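Local coordinates for protein esterase (Thermotoga maritima, PDB 3DOH) that probably hydrolyses carboxylic ester bonds as a thermostable esterase, joining an immunoglobulin-like N-terminal domain to an alpha/beta-hydrolase domain, at residues 20-25 against 83-88; 30-35 against 75-80. One frame throughout, in Å; residues are numbered along the deposited sequence.

Interaction 1. Residues 20-25 against 83-88; sequences EKVCAV and LELSTE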
loop_
_atom_site.group_PDB
_atom_site.type_symbol
_atom_site.label_atom_id
_atom_site.label_comp_id
_atom_site.label_asym_id
_atom_site.label_seq_id
_atom_site.Cartn_x
_atom_site.Cartn_y
_atom_site.Cartn_z
ATOM N N GLU A 20 -20.170 11.650 21.813
ATOM C CA GLU A 20 -19.346 12.793 22.179
ATOM C C GLU A 20 -17.869 12.423 22.177
ATOM O O GLU A 20 -17.463 11.418 22.759
ATOM C CB GLU A 20 -19.752 13.327 23.554
ATOM C CG GLU A 20 -18.842 14.423 24.087
ATOM C CD GLU A 20 -18.881 14.528 25.599
ATOM O OE1 GLU A 20 -19.043 13.483 26.264
ATOM O OE2 GLU A 20 -18.748 15.654 26.121
ATOM N N LYS A 21 -17.071 13.251 21.513
ATOM C CA LYS A 21 -15.659 13.006 21.352
ATOM C C LYS A 21 -14.949 14.273 21.752
ATOM O O LYS A 21 -15.489 15.378 21.600
ATOM C CB LYS A 21 -15.274 12.727 19.905
ATOM C CG LYS A 21 -15.932 11.554 19.121
ATOM C CD LYS A 21 -15.237 11.468 17.737
ATOM C CE LYS A 21 -15.703 10.316 16.909
ATOM N NZ LYS A 21 -15.294 9.027 17.506
ATOM N N VAL A 22 -13.731 14.116 22.248
ATOM C CA VAL A 22 -12.835 15.244 22.427
ATOM C C VAL A 22 -12.223 15.566 21.043
ATOM O O VAL A 22 -11.453 14.758 20.495
ATOM C CB VAL A 22 -11.677 14.923 23.396
ATOM C CG1 VAL A 22 -10.926 16.172 23.708
ATOM C CG2 VAL A 22 -12.173 14.315 24.666
ATOM N N CYS A 23 -12.551 16.751 20.523
ATOM C CA CYS A 23 -12.172 17.165 19.177
ATOM C C CYS A 23 -11.092 18.234 19.201
ATOM O O CYS A 23 -10.380 18.432 18.225
ATOM C CB CYS A 23 -13.393 17.664 18.400
ATOM S SG CYS A 23 -14.099 19.156 19.076
ATOM N N ALA A 24 -10.950 18.940 20.310
ATOM C CA ALA A 24 -9.858 19.894 20.350
ATOM C C ALA A 24 -9.318 20.102 21.754
ATOM O O ALA A 24 -9.955 19.740 22.735
ATOM C CB ALA A 24 -10.263 21.194 19.713
ATOM N N VAL A 25 -8.112 20.630 21.827
ATOM C CA VAL A 25 -7.522 21.031 23.068
ATOM C C VAL A 25 -7.137 22.485 22.850
ATOM O O VAL A 25 -6.465 22.818 21.863
ATOM C CB VAL A 25 -6.291 20.155 23.387
ATOM C CG1 VAL A 25 -5.388 20.848 24.353
ATOM C CG2 VAL A 25 -6.717 18.804 23.926
ATOM N N LEU A 83 -5.567 23.210 19.241
ATOM C CA LEU A 83 -5.005 22.019 18.657
ATOM C C LEU A 83 -6.193 21.179 18.274
ATOM O O LEU A 83 -6.894 20.681 19.147
ATOM C CB LEU A 83 -4.219 21.251 19.724
ATOM C CG LEU A 83 -3.065 21.944 20.450
ATOM C CD1 LEU A 83 -2.489 20.975 21.420
ATOM C CD2 LEU A 83 -2.011 22.431 19.463
ATOM N N GLU A 84 -6.451 21.021 16.989
ATOM C CA GLU A 84 -7.566 20.203 16.576
ATOM C C GLU A 84 -7.140 18.734 16.507
ATOM O O GLU A 84 -6.010 18.416 16.166
ATOM C CB GLU A 84 -8.135 20.774 15.275
ATOM C CG GLU A 84 -8.331 19.778 14.154
ATOM C CD GLU A 84 -9.592 20.037 13.352
ATOM O OE1 GLU A 84 -10.016 21.222 13.241
ATOM O OE2 GLU A 84 -10.170 19.034 12.858
ATOM N N LEU A 85 -8.039 17.828 16.848
ATOM C CA LEU A 85 -7.701 16.393 16.918
ATOM C C LEU A 85 -8.504 15.503 15.951
ATOM O O LEU A 85 -9.682 15.732 15.731
ATOM C CB LEU A 85 -7.862 15.894 18.359
ATOM C CG LEU A 85 -7.261 16.816 19.432
ATOM C CD1 LEU A 85 -7.719 16.304 20.773
ATOM C CD2 LEU A 85 -5.717 16.901 19.367
ATOM N N SER A 86 -7.871 14.481 15.387
ATOM C CA SER A 86 -8.584 13.615 14.472
ATOM C C SER A 86 -9.742 13.000 15.165
ATOM O O SER A 86 -9.586 12.344 16.167
ATOM C CB SER A 86 -7.721 12.481 13.878
ATOM O OG SER A 86 -8.513 11.714 12.945
ATOM N N THR A 87 -10.913 13.185 14.602
ATOM C CA THR A 87 -12.088 12.517 15.133
ATOM C C THR A 87 -12.104 11.027 14.812
ATOM O O THR A 87 -13.004 10.355 15.214
ATOM C CB THR A 87 -13.391 13.219 14.690
ATOM O OG1 THR A 87 -14.274 12.246 14.110
ATOM C CG2 THR A 87 -13.109 14.289 13.625
ATOM N N GLU A 88 -11.104 10.518 14.109
ATOM C CA GLU A 88 -11.070 9.125 13.695
ATOM C C GLU A 88 -10.125 8.349 14.584
ATOM O O GLU A 88 -9.943 7.144 14.413
ATOM C CB GLU A 88 -10.592 8.998 12.243
ATOM C CG GLU A 88 -11.660 9.262 11.192
ATOM C CD GLU A 88 -11.919 10.765 10.965
ATOM O OE1 GLU A 88 -11.078 11.602 11.423
ATOM O OE2 GLU A 88 -12.959 11.112 10.327
#
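The carbonyl groups of Leu83 and Cys23 are met differently across this antiparallel pairing: Val25 N donates in the plane of the Leu83 carbonyl, whereas Leu85 N reaches Cys23 O from 32° out of its plane. The pair belongs to the immunoglobulin-like N-terminal domain and joins strands 19-29 and 80-85. Val25 and Leu83 form a hydrogen-bonded pair, with Val25 N to Leu83 O at 2.9 Å and Leu83 N to Val25 O at 2.8 Å. Ala24 and Glu84, the next pair, are non-hydrogen-bonded and put their side chains on the opposite face. Beyond them, Leu85 N is 2.8 Å from Cys23 O. At the other edge of strand 19-29, Cys23 and Ala24 both face Ile12, a classic beta bulge.

On the face bearing Val25 and Leu83, the contact is apolar. With CG1 of Val25 anti to its backbone N (chi1 159°), the two methyls divide their partners: CG1 lies 4.1 Å from Leu83 CD1, and CG2 lies 4.1 Å from Leu85 CD1. Val25 and Leu83 run side by side, pointing the same way. Val45 of strand 43-48 touches Val25, Leu83 and Leu85, all three buried, consistent with this side facing the domain interior.

Arg56 ties the segments together, its NH1 bonded to Val22 O and its NH2 to Ser86 O. Farther along, the side chains of Lys21 and Thr87 cross at about a right angle. The lysine bends at its last torsion (chi4 -67°), its NZ donates to Ser92 OG, and its CE lies 3.2 Å from Thr87 O and 3.7 Å from Thr87 OG1.

Interaction 2. Residues 30-35 against 75-80; sequences PVEIDG and NNRGKY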
loop_
_atom_site.group_PDB
_atom_site.type_symbol
_atom_site.label_atom_id
_atom_site.label_comp_id
_atom_site.label_asym_id
_atom_site.label_seq_id
_atom_site.Cartn_x
_atom_site.Cartn_y
_atom_site.Cartn_z
ATOM N N PRO A 30 -0.062 32.872 28.643
ATOM C CA PRO A 30 -0.004 34.164 29.367
ATOM C C PRO A 30 0.037 35.416 28.441
ATOM O O PRO A 30 -0.547 36.432 28.787
ATOM C CB PRO A 30 1.257 34.024 30.259
ATOM C CG PRO A 30 1.576 32.562 30.302
ATOM C CD PRO A 30 1.130 32.043 28.956
ATOM N N VAL A 31 0.709 35.334 27.290
ATOM C CA VAL A 31 0.521 36.334 26.225
ATOM C C VAL A 31 -0.205 35.796 25.014
ATOM O O VAL A 31 -0.635 34.626 24.970
ATOM C CB VAL A 31 1.818 36.915 25.675
ATOM C CG1 VAL A 31 1.862 38.460 25.898
ATOM C CG2 VAL A 31 3.047 36.144 26.203
ATOM N N GLU A 32 -0.353 36.678 24.034
ATOM C CA GLU A 32 -0.908 36.310 22.751
ATOM C C GLU A 32 0.184 35.506 22.052
ATOM O O GLU A 32 1.295 35.412 22.558
ATOM C CB GLU A 32 -1.306 37.556 21.923
ATOM C CG GLU A 32 -2.711 38.152 22.179
ATOM C CD GLU A 32 -3.270 38.949 20.958
ATOM O OE1 GLU A 32 -2.609 39.011 19.888
ATOM O OE2 GLU A 32 -4.386 39.510 21.057
ATOM N N ILE A 33 -0.154 34.932 20.899
ATOM C CA ILE A 33 0.731 34.099 20.100
ATOM C C ILE A 33 0.259 34.223 18.660
ATOM O O ILE A 33 -0.943 34.365 18.417
ATOM C CB ILE A 33 0.618 32.632 20.537
ATOM C CG1 ILE A 33 1.127 32.489 21.963
ATOM C CG2 ILE A 33 1.372 31.698 19.585
ATOM C CD1 ILE A 33 1.082 31.113 22.475
ATOM N N ASP A 34 1.204 34.172 17.719
ATOM C CA ASP A 34 0.912 34.082 16.277
ATOM C C ASP A 34 0.863 32.625 15.839
ATOM O O ASP A 34 1.858 31.893 15.920
ATOM C CB ASP A 34 1.982 34.798 15.468
ATOM C CG ASP A 34 3.363 34.496 15.987
ATOM O OD1 ASP A 34 3.554 34.641 17.227
ATOM O OD2 ASP A 34 4.240 34.079 15.183
ATOM N N GLY A 35 -0.313 32.226 15.372
ATOM C CA GLY A 35 -0.548 30.883 14.865
ATOM C C GLY A 35 0.031 30.664 13.485
ATOM O O GLY A 35 0.267 29.539 13.094
ATOM N N ASN A 75 -6.541 36.919 11.038
ATOM C CA ASN A 75 -5.885 37.161 12.306
ATOM C C ASN A 75 -5.748 35.842 13.044
ATOM O O ASN A 75 -6.540 35.519 13.934
ATOM C CB ASN A 75 -6.702 38.161 13.122
ATOM C CG ASN A 75 -8.042 37.611 13.485
ATOM O OD1 ASN A 75 -8.753 37.080 12.620
ATOM N ND2 ASN A 75 -8.383 37.667 14.768
ATOM N N ASN A 76 -4.740 35.078 12.643
ATOM C CA ASN A 76 -4.434 33.783 13.238
ATOM C C ASN A 76 -3.575 34.011 14.484
ATOM O O ASN A 76 -2.381 33.711 14.485
ATOM C CB ASN A 76 -3.696 32.953 12.177
ATOM C CG ASN A 76 -3.425 31.509 12.591
ATOM O OD1 ASN A 76 -3.716 31.060 13.714
ATOM N ND2 ASN A 76 -2.844 30.775 11.669
ATOM N N ARG A 77 -4.176 34.557 15.538
ATOM C CA ARG A 77 -3.386 35.007 16.674
ATOM C C ARG A 77 -4.201 35.187 17.963
ATOM O O ARG A 77 -5.427 35.402 17.913
ATOM C CB ARG A 77 -2.603 36.295 16.315
ATOM C CG ARG A 77 -3.215 37.620 16.772
ATOM C CD ARG A 77 -2.411 38.885 16.325
ATOM N NE ARG A 77 -2.985 39.479 15.114
ATOM C CZ ARG A 77 -2.460 39.383 13.890
ATOM N NH1 ARG A 77 -1.297 38.744 13.688
ATOM N NH2 ARG A 77 -3.104 39.944 12.863
ATOM N N GLY A 78 -3.519 35.080 19.113
ATOM C CA GLY A 78 -4.115 35.452 20.396
ATOM C C GLY A 78 -3.586 34.637 21.553
ATOM O O GLY A 78 -2.643 33.875 21.407
ATOM N N LYS A 79 -4.205 34.783 22.715
ATOM C CA LYS A 79 -3.774 34.001 23.865
ATOM C C LYS A 79 -4.253 32.547 23.787
ATOM O O LYS A 79 -3.758 31.678 24.519
ATOM C CB LYS A 79 -4.175 34.681 25.190
ATOM C CG LYS A 79 -5.671 34.874 25.392
ATOM C CD LYS A 79 -6.000 36.291 25.864
ATOM C CE LYS A 79 -5.974 36.399 27.385
ATOM N NZ LYS A 79 -7.171 37.167 27.919
ATOM N N TYR A 80 -5.194 32.254 22.905
ATOM C CA TYR A 80 -5.656 30.876 22.819
ATOM C C TYR A 80 -5.013 30.132 21.664
ATOM O O TYR A 80 -5.016 30.604 20.515
ATOM C CB TYR A 80 -7.169 30.817 22.694
ATOM C CG TYR A 80 -7.893 31.385 23.866
ATOM C CD1 TYR A 80 -8.066 30.628 25.012
ATOM C CD2 TYR A 80 -8.405 32.684 23.839
ATOM C CE1 TYR A 80 -8.738 31.126 26.111
ATOM C CE2 TYR A 80 -9.081 33.211 24.956
ATOM C CZ TYR A 80 -9.244 32.406 26.086
ATOM O OH TYR A 80 -9.884 32.857 27.205
#
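A short antiparallel ladder in the immunoglobulin-like domain brings a loosely paired strand at about 32-34 against the loop that leads into strand 80-85. Its firmer backbone bonds are Gly78 N to Ile33 O (2.8 Å), made in the plane of the Ile33 carbonyl, and Gly35 N to Asn76 O (2.7 Å), where the donor is tilted from the plane of the Asn76 carbonyl. Ile33 N also approaches Gly78 O, but an angle of 117° at the hydrogen makes that bond weak. Between the two firmer bonds, Asp34 and Arg77 form a non-hydrogen-bonded pair. The chain turns corners at residues 30-31 and 78-79, consistent with the shortness of the ladder.

Glu32 has the largest share of the contact. Its chain runs alongside the backbone of Gly78, with CG 3.5 Å from Gly78 CA, and OE1 lies 3.5 Å from Arg77 CG. The carboxylate and guanidinium planes are only 11° apart, yet OE1 stays 4.8 Å from Arg77 NE, too far for a salt bridge. The polar mate is instead Asn65, whose ND2 donates to OE2 while its OD1 accepts from Lys79 N. Shortening Glu32 to an alanine is likely to leave Asn65 ND2 without its carboxylate acceptor and Gly78 without the cover of the side chain.

Asn76, at the centre of an inverse gamma turn, closes the other end. CG stands opposite the backbone N (chi1 -174°), which lays the amide against Gly35. Ala63 N donates to OD1, while ND2 sits 3.4 Å from Gly35 C.

Interactions 1 and 2 lie in the same immunoglobulin-like domain, with centres 20 Å apart and no direct touch beyond the adjoining of their segments in sequence. Interaction 1 pairs residues of strands 19-29 and 80-85 and of the loop that follows the second; interaction 2 lies just beyond that pairing, where the chain leaves the first strand and enters the second. Between them, Tyr80 packs on Val26 and Glu28, and Lys79 makes a backbone bond with Tyr29. The centre of interaction 1, mostly buried, lies about 16 Å from the centre of the chain, and that of interaction 2, partly buried, about 32 Å. Neither contains any of the probable catalytic triad of Ser271, His359 and Asp319.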